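Local coordinates for protein cytochrome P450 268A2 Cyp268A2 (Mycobacterium marinum, PDB 6BLD) that belongs to the mainly helical, haem-binding cytochrome P450 family and holds a protoporphyrin IX with its iron inside the fold, at residues A[139-144]-A[390-395]. Numbering follows the deposited sequence.
Sequences GIVDEL and LVQLPD
The side-chain amide of Gln392 presents one face to Val141, whose CG1 sits almost straight above Gln392 CD at 4.0 Å. CB of Asp142 approaches OE1 of the amide at 3.6 Å, lying close to the amide plane, while the Asp142 carboxylate is turned 41° from that plane. The contact lies on the outer side of the helical part of the cytochrome P450 fold. Helix 123-147, the D helix by its place in the chain, packs here against the C-terminal end of helix 375-392, the L helix; D and L belong to the four-helix bundle of P450s together with E and I.

Gln392 CG stands anti to its carbonyl carbon (chi1 -52°) and the chain beyond is extended, which carries the amide across to the D helix. Gln392 OE1 comes within 3.3 Å of Asp142 CA and 3.4 Å of Asp142 N, where the angle is too poor for a hydrogen bond. NE2 instead donates to the carbonyl O of Lys138, one turn before Asp142. The Asp142 carboxylate has its own partner, OD1 forming a salt bridge with Arg145 NH1.

The same Val141 methyl meets the aliphatic base of Gln392, with CG1 3.7 Å from CB. CG1 points there because it is anti to the backbone N (chi1 -180°). Val141 also touches Ile385 and Leu389 of helix 375-392. Leu393, the first residue to leave helical geometry, continues the apolar seam: its CG lies 4.2 Å from Val141 CG1, and its CD1 meets Leu144 CD2 at 3.9 Å.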
ATOM      1  N   GLY A 139     -22.445  -9.130  -3.030  1.00 32.64           N
ATOM      2  CA  GLY A 139     -22.774  -9.014  -4.439  1.00 33.13           C
ATOM      3  C   GLY A 139     -21.588  -9.251  -5.351  1.00 32.63           C
ATOM      4  O   GLY A 139     -21.752  -9.764  -6.462  1.00 33.39           O
ATOM      5  N   ILE A 140     -20.385  -8.883  -4.905  1.00 31.06           N
ATOM      6  CA  ILE A 140     -19.195  -9.092  -5.724  1.00 29.52           C
ATOM      7  C   ILE A 140     -18.900 -10.582  -5.863  1.00 29.61           C
ATOM      8  O   ILE A 140     -18.647 -11.081  -6.966  1.00 29.31           O
ATOM      9  CB  ILE A 140     -17.996  -8.326  -5.135  1.00 27.17           C
ATOM     10  CG1 ILE A 140     -18.092  -6.842  -5.494  1.00 26.47           C
ATOM     11  CG2 ILE A 140     -16.684  -8.905  -5.639  1.00 26.00           C
ATOM     12  CD1 ILE A 140     -17.375  -5.929  -4.530  1.00 25.23           C
ATOM     13  N   VAL A 141     -18.932 -11.314  -4.747  1.00 30.43           N
ATOM     14  CA  VAL A 141     -18.709 -12.756  -4.806  1.00 32.31           C
ATOM     15  C   VAL A 141     -19.840 -13.443  -5.561  1.00 35.49           C
ATOM     16  O   VAL A 141     -19.618 -14.449  -6.246  1.00 35.67           O
ATOM     17  CB  VAL A 141     -18.540 -13.329  -3.386  1.00 31.75           C
ATOM     18  CG1 VAL A 141     -18.306 -14.831  -3.435  1.00 31.88           C
ATOM     19  CG2 VAL A 141     -17.389 -12.637  -2.672  1.00 30.49           C
ATOM     20  N   ASP A 142     -21.061 -12.912  -5.460  1.00 38.30           N
ATOM     21  CA  ASP A 142     -22.174 -13.458  -6.230  1.00 41.77           C
ATOM     22  C   ASP A 142     -21.940 -13.282  -7.725  1.00 44.67           C
ATOM     23  O   ASP A 142     -22.121 -14.220  -8.510  1.00 45.60           O
ATOM     24  CB  ASP A 142     -23.482 -12.790  -5.804  1.00 41.53           C
ATOM     25  CG  ASP A 142     -24.685 -13.337  -6.549  1.00 42.17           C
ATOM     26  OD1 ASP A 142     -24.871 -14.571  -6.554  1.00 42.46           O
ATOM     27  OD2 ASP A 142     -25.445 -12.533  -7.129  1.00 42.32           O
ATOM     28  N   GLU A 143     -21.533 -12.079  -8.139  1.00 46.08           N
ATOM     29  CA  GLU A 143     -21.225 -11.848  -9.546  1.00 47.40           C
ATOM     30  C   GLU A 143     -20.022 -12.667  -9.998  1.00 46.84           C
ATOM     31  O   GLU A 143     -19.964 -13.089 -11.158  1.00 47.54           O
ATOM     32  CB  GLU A 143     -20.977 -10.360  -9.795  1.00 48.15           C
ATOM     33  CG  GLU A 143     -22.217  -9.492  -9.665  1.00 49.72           C
ATOM     34  CD  GLU A 143     -21.886  -8.058  -9.300  1.00 50.06           C
ATOM     35  OE1 GLU A 143     -22.636  -7.458  -8.501  1.00 50.80           O
ATOM     36  OE2 GLU A 143     -20.875  -7.530  -9.811  1.00 49.73           O
ATOM     37  N   LEU A 144     -19.059 -12.897  -9.104  1.00 45.71           N
ATOM     38  CA  LEU A 144     -17.933 -13.762  -9.437  1.00 45.70           C
ATOM     39  C   LEU A 144     -18.397 -15.192  -9.678  1.00 48.92           C
ATOM     40  O   LEU A 144     -17.917 -15.865 -10.597  1.00 50.01           O
ATOM     41  CB  LEU A 144     -16.890 -13.719  -8.320  1.00 43.54           C
ATOM     42  CG  LEU A 144     -15.791 -14.782  -8.369  1.00 42.78           C
ATOM     43  CD1 LEU A 144     -14.831 -14.509  -9.514  1.00 42.38           C
ATOM     44  CD2 LEU A 144     -15.043 -14.858  -7.046  1.00 41.76           C
ATOM     45  N   LEU A 390     -16.094 -17.576   1.522  1.00 43.18           N
ATOM     46  CA  LEU A 390     -16.336 -18.845   2.197  1.00 44.52           C
ATOM     47  C   LEU A 390     -17.823 -19.158   2.302  1.00 45.64           C
ATOM     48  O   LEU A 390     -18.200 -20.332   2.378  1.00 46.41           O
ATOM     49  CB  LEU A 390     -15.698 -18.830   3.586  1.00 44.42           C
ATOM     50  CG  LEU A 390     -14.170 -18.768   3.625  1.00 43.75           C
ATOM     51  CD1 LEU A 390     -13.648 -19.120   5.009  1.00 43.77           C
ATOM     52  CD2 LEU A 390     -13.568 -19.684   2.574  1.00 44.04           C
ATOM     53  N   VAL A 391     -18.676 -18.133   2.308  1.00 46.01           N
ATOM     54  CA  VAL A 391     -20.116 -18.364   2.360  1.00 47.28           C
ATOM     55  C   VAL A 391     -20.621 -18.875   1.016  1.00 47.76           C
ATOM     56  O   VAL A 391     -21.378 -19.851   0.948  1.00 49.01           O
ATOM     57  CB  VAL A 391     -20.851 -17.081   2.790  1.00 47.38           C
ATOM     58  CG1 VAL A 391     -22.277 -17.065   2.248  1.00 48.48           C
ATOM     59  CG2 VAL A 391     -20.857 -16.954   4.304  1.00 47.44           C
ATOM     60  N   GLN A 392     -20.196 -18.238  -0.075  1.00 45.42           N
ATOM     61  CA  GLN A 392     -20.758 -18.521  -1.390  1.00 45.04           C
ATOM     62  C   GLN A 392     -19.955 -19.555  -2.172  1.00 45.17           C
ATOM     63  O   GLN A 392     -20.543 -20.413  -2.841  1.00 46.60           O
ATOM     64  CB  GLN A 392     -20.860 -17.225  -2.201  1.00 44.03           C
ATOM     65  CG  GLN A 392     -21.588 -16.103  -1.478  1.00 43.62           C
ATOM     66  CD  GLN A 392     -22.170 -15.077  -2.431  1.00 43.26           C
ATOM     67  OE1 GLN A 392     -22.493 -15.391  -3.576  1.00 43.48           O
ATOM     68  NE2 GLN A 392     -22.304 -13.842  -1.963  1.00 42.74           N
ATOM     69  N   LEU A 393     -18.623 -19.494  -2.107  1.00 43.64           N
ATOM     70  CA  LEU A 393     -17.745 -20.356  -2.899  1.00 42.64           C
ATOM     71  C   LEU A 393     -16.810 -21.122  -1.972  1.00 41.85           C
ATOM     72  O   LEU A 393     -15.614 -20.806  -1.878  1.00 40.88           O
ATOM     73  CB  LEU A 393     -16.957 -19.540  -3.922  1.00 40.94           C
ATOM     74  CG  LEU A 393     -17.865 -18.795  -4.901  1.00 40.64           C
ATOM     75  CD1 LEU A 393     -17.071 -18.060  -5.969  1.00 39.65           C
ATOM     76  CD2 LEU A 393     -18.828 -19.786  -5.525  1.00 41.76           C
ATOM     77  N   PRO A 394     -17.313 -22.160  -1.295  1.00 41.88           N
ATOM     78  CA  PRO A 394     -16.474 -22.876  -0.319  1.00 41.43           C
ATOM     79  C   PRO A 394     -15.292 -23.602  -0.937  1.00 41.55           C
ATOM     80  O   PRO A 394     -14.327 -23.887  -0.219  1.00 41.57           O
ATOM     81  CB  PRO A 394     -17.453 -23.866   0.333  1.00 42.14           C
ATOM     82  CG  PRO A 394     -18.819 -23.353   0.007  1.00 42.65           C
ATOM     83  CD  PRO A 394     -18.684 -22.693  -1.334  1.00 42.58           C
ATOM     84  N   ASP A 395     -15.323 -23.901  -2.237  1.00 42.23           N
ATOM     85  CA  ASP A 395     -14.255 -24.649  -2.889  1.00 42.81           C
ATOM     86  C   ASP A 395     -13.383 -23.771  -3.780  1.00 41.98           C
ATOM     87  O   ASP A 395     -12.735 -24.282  -4.699  1.00 42.45           O
ATOM     88  CB  ASP A 395     -14.840 -25.804  -3.702  1.00 44.82           C
ATOM     89  CG  ASP A 395     -15.971 -26.511  -2.981  1.00 46.54           C
ATOM     90  OD1 ASP A 395     -15.828 -26.787  -1.772  1.00 46.65           O
ATOM     91  OD2 ASP A 395     -17.005 -26.791  -3.624  1.00 47.77           O
TER